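HI1317 (Haemophilus influenzae, PDB 1JOV) probably interconverts the alpha and beta anomers of D-glucose 6-phosphate. Local coordinates at residues E111-S116 / E122-M127; V224-W229 / S234-T239. All coordinates share one frame; numbering follows the deposited sequence.

Contact 1. Residues E111-S116 / E122-M127; sequences EFELFS and EAKVSM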
ATOM      1  N   GLU A 111      -3.205 -11.937   9.645  1.00 16.90           N
ATOM      2  CA  GLU A 111      -4.583 -11.590   9.173  1.00 17.51           C
ATOM      3  C   GLU A 111      -5.085 -10.517  10.092  1.00 18.17           C
ATOM      4  O   GLU A 111      -4.865 -10.587  11.285  1.00 18.93           O
ATOM      5  CB  GLU A 111      -5.599 -12.768   9.195  1.00 24.62           C
ATOM      6  CG  GLU A 111      -5.073 -13.831   8.212  1.00 28.25           C
ATOM      7  CD  GLU A 111      -6.034 -15.016   8.081  1.00 39.68           C
ATOM      8  OE1 GLU A 111      -7.165 -14.947   8.636  1.00 32.42           O
ATOM      9  OE2 GLU A 111      -5.650 -16.022   7.432  1.00 34.56           O
ATOM     10  N   PHE A 112      -5.728  -9.533   9.521  1.00 15.95           N
ATOM     11  CA  PHE A 112      -6.308  -8.398  10.232  1.00 16.16           C
ATOM     12  C   PHE A 112      -7.767  -8.335   9.918  1.00 15.08           C
ATOM     13  O   PHE A 112      -8.179  -8.674   8.815  1.00 18.99           O
ATOM     14  CB  PHE A 112      -5.601  -7.112   9.771  1.00 15.53           C
ATOM     15  CG  PHE A 112      -4.134  -7.160  10.085  1.00 15.51           C
ATOM     16  CD1 PHE A 112      -3.692  -6.775  11.328  1.00 16.75           C
ATOM     17  CD2 PHE A 112      -3.208  -7.623   9.139  1.00 15.73           C
ATOM     18  CE1 PHE A 112      -2.359  -6.803  11.625  1.00 15.11           C
ATOM     19  CE2 PHE A 112      -1.855  -7.652   9.450  1.00 17.15           C
ATOM     20  CZ  PHE A 112      -1.436  -7.244  10.688  1.00 16.22           C
ATOM     21  N   GLU A 113      -8.601  -7.894  10.864  1.00 16.01           N
ATOM     22  CA  GLU A 113     -10.024  -7.733  10.540  1.00 14.30           C
ATOM     23  C   GLU A 113     -10.521  -6.327  11.008  1.00 17.06           C
ATOM     24  O   GLU A 113      -9.964  -5.785  11.982  1.00 16.27           O
ATOM     25  CB  GLU A 113     -10.859  -8.797  11.238  1.00 16.70           C
ATOM     26  CG  GLU A 113     -10.541 -10.209  10.630  1.00 15.99           C
ATOM     27  CD  GLU A 113     -11.117 -11.324  11.452  1.00 20.71           C
ATOM     28  OE1 GLU A 113     -10.997 -11.226  12.696  1.00 19.81           O
ATOM     29  OE2 GLU A 113     -11.731 -12.226  10.877  1.00 24.88           O
ATOM     30  N   LEU A 114     -11.503  -5.818  10.269  1.00 15.46           N
ATOM     31  CA  LEU A 114     -12.131  -4.523  10.567  1.00 17.29           C
ATOM     32  C   LEU A 114     -13.595  -4.814  10.889  1.00 19.05           C
ATOM     33  O   LEU A 114     -14.284  -5.593  10.148  1.00 18.02           O
ATOM     34  CB  LEU A 114     -12.103  -3.599   9.338  1.00 15.75           C
ATOM     35  CG  LEU A 114     -12.837  -2.243   9.526  1.00 16.25           C
ATOM     36  CD1 LEU A 114     -12.124  -1.563  10.671  1.00 18.83           C
ATOM     37  CD2 LEU A 114     -12.756  -1.516   8.170  1.00 18.31           C
ATOM     38  N   PHE A 115     -14.072  -4.285  12.008  1.00 16.18           N
ATOM     39  CA  PHE A 115     -15.455  -4.520  12.460  1.00 16.00           C
ATOM     40  C   PHE A 115     -16.259  -3.251  12.542  1.00 21.73           C
ATOM     41  O   PHE A 115     -15.731  -2.159  12.814  1.00 21.23           O
ATOM     42  CB  PHE A 115     -15.464  -5.200  13.824  1.00 20.59           C
ATOM     43  CG  PHE A 115     -14.903  -6.584  13.835  1.00 14.80           C
ATOM     44  CD1 PHE A 115     -15.703  -7.709  13.505  1.00 16.80           C
ATOM     45  CD2 PHE A 115     -13.586  -6.766  14.194  1.00 14.73           C
ATOM     46  CE1 PHE A 115     -15.137  -8.958  13.456  1.00 17.15           C
ATOM     47  CE2 PHE A 115     -13.033  -7.993  14.170  1.00 15.50           C
ATOM     48  CZ  PHE A 115     -13.782  -9.103  13.780  1.00 17.80           C
ATOM     49  N   SER A 116     -17.552  -3.384  12.305  1.00 20.80           N
ATOM     50  CA  SER A 116     -18.507  -2.335  12.339  1.00 23.93           C
ATOM     51  C   SER A 116     -18.799  -2.041  13.756  1.00 18.44           C
ATOM     52  O   SER A 116     -18.457  -2.800  14.668  1.00 23.12           O
ATOM     53  CB  SER A 116     -19.838  -2.757  11.702  1.00 21.86           C
ATOM     54  OG  SER A 116     -20.530  -3.673  12.529  1.00 21.16           O
ATOM     55  N   GLU A 122     -16.452  -6.329   8.815  1.00 16.57           N
ATOM     56  CA  GLU A 122     -16.657  -5.468   7.676  1.00 17.57           C
ATOM     57  C   GLU A 122     -15.641  -5.782   6.540  1.00 15.87           C
ATOM     58  O   GLU A 122     -15.967  -5.714   5.373  1.00 17.60           O
ATOM     59  CB  GLU A 122     -16.576  -3.980   8.096  1.00 21.57           C
ATOM     60  CG  GLU A 122     -16.809  -3.056   6.933  1.00 22.05           C
ATOM     61  CD  GLU A 122     -16.849  -1.611   7.509  1.00 29.72           C
ATOM     62  OE1 GLU A 122     -17.388  -1.421   8.670  1.00 29.94           O
ATOM     63  OE2 GLU A 122     -16.319  -0.690   6.868  1.00 29.03           O
ATOM     64  N   ALA A 123     -14.395  -6.134   6.918  1.00 15.05           N
ATOM     65  CA  ALA A 123     -13.337  -6.356   5.906  1.00 12.74           C
ATOM     66  C   ALA A 123     -12.219  -7.146   6.568  1.00 13.36           C
ATOM     67  O   ALA A 123     -12.082  -7.237   7.810  1.00 16.94           O
ATOM     68  CB  ALA A 123     -12.806  -5.005   5.311  1.00 16.08           C
ATOM     69  N   LYS A 124     -11.398  -7.707   5.717  0.70 15.08           N
ATOM     70  CA  LYS A 124     -10.266  -8.487   6.181  0.70 12.68           C
ATOM     71  C   LYS A 124      -8.996  -8.085   5.405  0.70 16.03           C
ATOM     72  O   LYS A 124      -9.110  -7.673   4.255  0.70 20.19           O
ATOM     73  CB  LYS A 124     -10.576  -9.973   6.021  0.70 17.86           C
ATOM     74  CG  LYS A 124      -9.517 -10.934   6.562  0.70 20.74           C
ATOM     75  CD  LYS A 124     -10.060 -12.341   6.669  0.70 19.07           C
ATOM     76  CE  LYS A 124     -10.484 -12.900   5.315  0.70 24.44           C
ATOM     77  NZ  LYS A 124     -10.791 -14.353   5.382  0.70 27.78           N
ATOM     78  N   VAL A 125      -7.827  -8.206   5.964  1.00 14.03           N
ATOM     79  CA  VAL A 125      -6.593  -8.065   5.174  1.00 13.43           C
ATOM     80  C   VAL A 125      -5.694  -9.205   5.569  1.00 18.70           C
ATOM     81  O   VAL A 125      -5.492  -9.471   6.761  1.00 17.69           O
ATOM     82  CB  VAL A 125      -5.842  -6.738   5.428  1.00 15.30           C
ATOM     83  CG1 VAL A 125      -4.431  -6.819   4.886  1.00 18.96           C
ATOM     84  CG2 VAL A 125      -6.591  -5.566   4.800  1.00 15.47           C
ATOM     85  N   SER A 126      -5.132  -9.886   4.563  1.00 16.12           N
ATOM     86  CA  SER A 126      -4.116 -10.863   4.908  1.00 15.80           C
ATOM     87  C   SER A 126      -2.795 -10.433   4.293  1.00 17.78           C
ATOM     88  O   SER A 126      -2.733  -9.866   3.223  1.00 18.51           O
ATOM     89  CB  SER A 126      -4.395 -12.298   4.331  1.00 19.48           C
ATOM     90  OG  SER A 126      -4.481 -12.274   2.917  1.00 21.01           O
ATOM     91  N   MET A 127      -1.708 -10.807   4.942  1.00 15.60           N
ATOM     92  CA  MET A 127      -0.395 -10.506   4.424  1.00 17.11           C
ATOM     93  C   MET A 127       0.469 -11.759   4.561  1.00 19.24           C
ATOM     94  O   MET A 127       0.518 -12.299   5.634  1.00 22.00           O
ATOM     95  CB  MET A 127       0.283  -9.371   5.220  1.00 20.38           C
ATOM     96  CG  MET A 127      -0.601  -8.079   5.201  1.00 20.35           C
ATOM     97  SD  MET A 127       0.261  -6.795   6.202  1.00 17.97           S
ATOM     98  CE  MET A 127      -1.034  -5.521   6.198  1.00 17.78           C
TER
HETATM   99  O   HOH W   1      -9.394 -15.736   7.160  1.00 38.80           O
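F112 and L114 pair with V125 and A123 through backbone bonds in both directions. F112 N gives to V125 O at 2.8 Å, and L114 N gives to A123 O at 2.9 Å. L114 O takes two donors, A123 N at 3.3 Å and E122 N at 2.6 Å, because one extra residue of 122-127 faces L114.

Apolar side chains gather on the buried face. The small A123 lets L114 lie close, with the CB atoms 4.3 Å apart, while the branched V125 packs beside F112. M127 crosses F112 at about a right angle and brings SD within 4.0 Å of CE2, an oblique Met-aromatic contact; I35 touches both side chains.

Polar groups take the other face, and E122 lies at the end next to the turn. In one of its two conformers K124, bent at chi3 (61°), reaches a water that accepts from NZ at 2.7 Å and donates to E111 OE1 at 2.8 Å, so this bridge may be part-time; E111 OE2 forms a salt bridge with R109. The extended chain of E122 (chi1 -179°) lays its carboxylate beside the CD2 methyl of L114, and OE2 is paired with R94.

Together these features make an antiparallel beta hairpin with a classic beta bulge at E122, A123 and L114.

Contact 2. Residues V224-W229 / S234-T239; sequences VLWNPW and SGMSET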
ATOM      1  N   VAL A 224      -3.604   2.810 -10.500  1.00 20.81           N
ATOM      2  CA  VAL A 224      -3.418   4.242 -10.397  1.00 23.65           C
ATOM      3  C   VAL A 224      -1.903   4.552 -10.247  1.00 24.60           C
ATOM      4  O   VAL A 224      -1.197   4.002  -9.368  1.00 22.66           O
ATOM      5  CB  VAL A 224      -4.218   4.782  -9.181  1.00 23.42           C
ATOM      6  CG1 VAL A 224      -4.027   6.290  -8.959  1.00 28.06           C
ATOM      7  CG2 VAL A 224      -5.733   4.505  -9.308  1.00 21.93           C
ATOM      8  N   LEU A 225      -1.360   5.395 -11.114  1.00 20.99           N
ATOM      9  CA  LEU A 225       0.066   5.694 -11.019  1.00 27.96           C
ATOM     10  C   LEU A 225       0.104   7.107 -10.532  1.00 31.09           C
ATOM     11  O   LEU A 225      -0.544   7.964 -11.137  1.00 29.33           O
ATOM     12  CB  LEU A 225       0.707   5.591 -12.391  1.00 25.02           C
ATOM     13  CG  LEU A 225       2.216   5.845 -12.446  1.00 33.56           C
ATOM     14  CD1 LEU A 225       3.004   4.794 -11.689  1.00 26.82           C
ATOM     15  CD2 LEU A 225       2.610   5.835 -13.958  1.00 25.37           C
ATOM     16  N   TRP A 226       0.834   7.367  -9.423  1.00 24.78           N
ATOM     17  CA  TRP A 226       0.788   8.699  -8.787  1.00 23.75           C
ATOM     18  C   TRP A 226       2.107   9.159  -8.141  1.00 27.42           C
ATOM     19  O   TRP A 226       2.718   8.424  -7.404  1.00 24.20           O
ATOM     20  CB  TRP A 226      -0.216   8.752  -7.662  1.00 25.86           C
ATOM     21  CG  TRP A 226      -0.271  10.048  -6.916  1.00 26.25           C
ATOM     22  CD1 TRP A 226      -0.546  11.309  -7.424  1.00 30.85           C
ATOM     23  CD2 TRP A 226       0.078  10.255  -5.530  1.00 25.89           C
ATOM     24  NE1 TRP A 226      -0.477  12.247  -6.428  1.00 30.05           N
ATOM     25  CE2 TRP A 226      -0.122  11.622  -5.245  1.00 30.86           C
ATOM     26  CE3 TRP A 226       0.437   9.389  -4.466  1.00 25.55           C
ATOM     27  CZ2 TRP A 226       0.125  12.155  -3.992  1.00 21.63           C
ATOM     28  CZ3 TRP A 226       0.682   9.925  -3.204  1.00 28.18           C
ATOM     29  CH2 TRP A 226       0.492  11.280  -2.957  1.00 22.93           C
ATOM     30  N   ASN A 227       2.512  10.418  -8.412  1.00 31.00           N
ATOM     31  CA  ASN A 227       3.687  11.081  -7.796  1.00 27.84           C
ATOM     32  C   ASN A 227       3.318  12.556  -7.762  1.00 30.54           C
ATOM     33  O   ASN A 227       2.972  13.119  -8.792  1.00 28.21           O
ATOM     34  CB  ASN A 227       5.004  10.781  -8.553  1.00 27.28           C
ATOM     35  CG  ASN A 227       6.249  11.380  -7.828  1.00 30.08           C
ATOM     36  OD1 ASN A 227       6.357  12.623  -7.714  1.00 30.63           O
ATOM     37  ND2 ASN A 227       7.098  10.521  -7.240  1.00 23.43           N
ATOM     38  N   PRO A 228       3.257  13.147  -6.589  1.00 25.16           N
ATOM     39  CA  PRO A 228       2.742  14.500  -6.440  1.00 27.31           C
ATOM     40  C   PRO A 228       3.752  15.546  -6.987  1.00 33.79           C
ATOM     41  O   PRO A 228       3.401  16.723  -7.172  1.00 33.19           O
ATOM     42  CB  PRO A 228       2.608  14.653  -4.916  1.00 28.06           C
ATOM     43  CG  PRO A 228       3.637  13.731  -4.347  1.00 29.52           C
ATOM     44  CD  PRO A 228       3.711  12.598  -5.305  1.00 26.65           C
ATOM     45  N   TRP A 229       4.978  15.120  -7.155  1.00 29.71           N
ATOM     46  CA  TRP A 229       6.027  15.951  -7.740  1.00 42.82           C
ATOM     47  C   TRP A 229       6.137  17.236  -6.888  1.00 25.47           C
ATOM     48  O   TRP A 229       6.517  17.172  -5.718  1.00 31.68           O
ATOM     49  CB  TRP A 229       5.754  16.156  -9.252  1.00 45.86           C
ATOM     50  CG  TRP A 229       6.909  16.737 -10.019  1.00 44.52           C
ATOM     51  CD1 TRP A 229       7.085  18.061 -10.317  1.00 40.95           C
ATOM     52  CD2 TRP A 229       8.038  16.042 -10.570  1.00 31.87           C
ATOM     53  NE1 TRP A 229       8.253  18.247 -11.014  1.00 38.24           N
ATOM     54  CE2 TRP A 229       8.840  17.019 -11.218  1.00 32.30           C
ATOM     55  CE3 TRP A 229       8.449  14.688 -10.606  1.00 25.85           C
ATOM     56  CZ2 TRP A 229      10.035  16.723 -11.798  1.00 43.85           C
ATOM     57  CZ3 TRP A 229       9.639  14.383 -11.257  1.00 52.40           C
ATOM     58  CH2 TRP A 229      10.418  15.411 -11.831  1.00 27.05           C
ATOM     59  N   SER A 234      -0.000  16.947   2.226  1.00 33.86           N
ATOM     60  CA  SER A 234      -0.047  16.833   3.698  1.00 36.33           C
ATOM     61  C   SER A 234       0.694  15.572   4.123  1.00 31.56           C
ATOM     62  O   SER A 234       0.623  14.537   3.445  1.00 35.26           O
ATOM     63  CB  SER A 234      -1.479  16.813   4.230  1.00 44.26           C
ATOM     64  OG  SER A 234      -2.154  15.640   3.814  1.00 57.80           O
ATOM     65  N   GLY A 235       1.451  15.701   5.200  1.00 36.71           N
ATOM     66  CA  GLY A 235       2.326  14.651   5.678  1.00 38.63           C
ATOM     67  C   GLY A 235       3.571  14.306   4.853  1.00 31.32           C
ATOM     68  O   GLY A 235       4.256  13.368   5.269  1.00 31.26           O
ATOM     69  N   MET A 236       3.904  15.074   3.790  1.00 32.22           N
ATOM     70  CA  MET A 236       5.080  14.884   2.948  1.00 24.34           C
ATOM     71  C   MET A 236       5.924  16.114   3.086  1.00 41.86           C
ATOM     72  O   MET A 236       5.379  17.235   3.187  1.00 35.69           O
ATOM     73  CB  MET A 236       4.750  14.678   1.512  1.00 26.00           C
ATOM     74  CG  MET A 236       4.019  13.369   1.199  1.00 25.86           C
ATOM     75  SD  MET A 236       3.773  12.988  -0.427  1.00 30.20           S
ATOM     76  CE  MET A 236       5.277  12.604  -1.175  1.00 23.11           C
ATOM     77  N   SER A 237       7.211  15.857   3.190  1.00 30.40           N
ATOM     78  CA  SER A 237       8.228  16.933   3.230  1.00 39.85           C
ATOM     79  C   SER A 237       8.264  17.498   1.861  1.00 39.30           C
ATOM     80  O   SER A 237       7.633  17.009   0.925  1.00 42.81           O
ATOM     81  CB  SER A 237       9.575  16.309   3.533  1.00 27.44           C
ATOM     82  OG  SER A 237      10.096  15.865   2.313  1.00 30.57           O
ATOM     83  N   GLU A 238       9.056  18.565   1.651  1.00 48.26           N
ATOM     84  CA  GLU A 238       9.082  19.169   0.325  1.00 37.24           C
ATOM     85  C   GLU A 238       9.922  18.386  -0.649  1.00 32.28           C
ATOM     86  O   GLU A 238       9.824  18.537  -1.882  1.00 39.66           O
ATOM     87  CB  GLU A 238       9.693  20.559   0.484  1.00 55.80           C
ATOM     88  CG  GLU A 238       9.153  21.606  -0.464  1.00 50.97           C
ATOM     89  CD  GLU A 238       9.779  22.940  -0.161  1.00 72.30           C
ATOM     90  OE1 GLU A 238      10.874  23.195  -0.716  1.00 49.35           O
ATOM     91  OE2 GLU A 238       9.201  23.693   0.657  1.00 65.43           O
ATOM     92  N   THR A 239      10.652  17.417  -0.126  1.00 34.11           N
ATOM     93  CA  THR A 239      11.582  16.561  -0.867  1.00 33.34           C
ATOM     94  C   THR A 239      11.116  15.076  -0.983  1.00 24.92           C
ATOM     95  O   THR A 239      11.758  14.283  -1.670  1.00 28.06           O
ATOM     96  CB  THR A 239      12.934  16.629  -0.143  1.00 34.42           C
ATOM     97  OG1 THR A 239      13.883  15.786  -0.824  1.00 45.18           O
ATOM     98  CG2 THR A 239      12.770  16.165   1.303  1.00 32.07           C
TER
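N227 OD1, next to the P228 that meets M236, accepts a hydrogen bond from W229 N at 2.9 Å. The bond is bent, 134° at the hydrogen, and closes an Asx turn just where strand 222-227 ends. Asparagine suits the place because its short amide can curl back onto the chain: OD1 holds the turn while ND2 gives to Y241 O, farther along the same connection. Proline suits the middle of the turn, where its ring already fixes phi near the required value and no N-H is needed.

In 234-239, S237 follows M236 and its hydroxyl accepts from T239 N in an ST turn, although the hydroxyl's position is less certain. G235, with its positive phi, turns the chain ahead of M236, and its carbonyl is held by S58.

Between the two segments the contact is small and wholly apolar. M236 bends at chi3 (69°), which brings its methyl CE to 3.7 Å from P228 CG; a flexible thioether can fit such an irregular surface between proline and M244. Its SD lies obliquely by the W226 ring, 4.5 Å from CH2. The W226 side chain comes about 4 Å from those of H150 and E248, the predicted active-site residues, so this packing adjoins the probable catalytic pocket. On one face of that indole, offset toward the rim, P228 CD sits 3.8 Å above the ring plane.

In the fold
Contact 1 and contact 2 lie on opposite sides of the chain's centre, their own centres 27 Å apart and their nearest atoms about 17 Å apart. They share no strand: 111-116 and 122-127 are neighbours in one antiparallel sheet, whereas 224-229 ends a strand of another and meets an irregular loop. Each is partly buried. The hairpin joins its halves by main-chain bonds, regular except at the bulge, with an apolar face and a charged one; the second contact buries far less surface, 96 against 537 Å², and its polar bonds lie within each segment or run to other parts of the chain, none joining the two. Contact 2 stands beside the predicted active-site residues, while V125 is about 12 Å from H150, side chain to side chain.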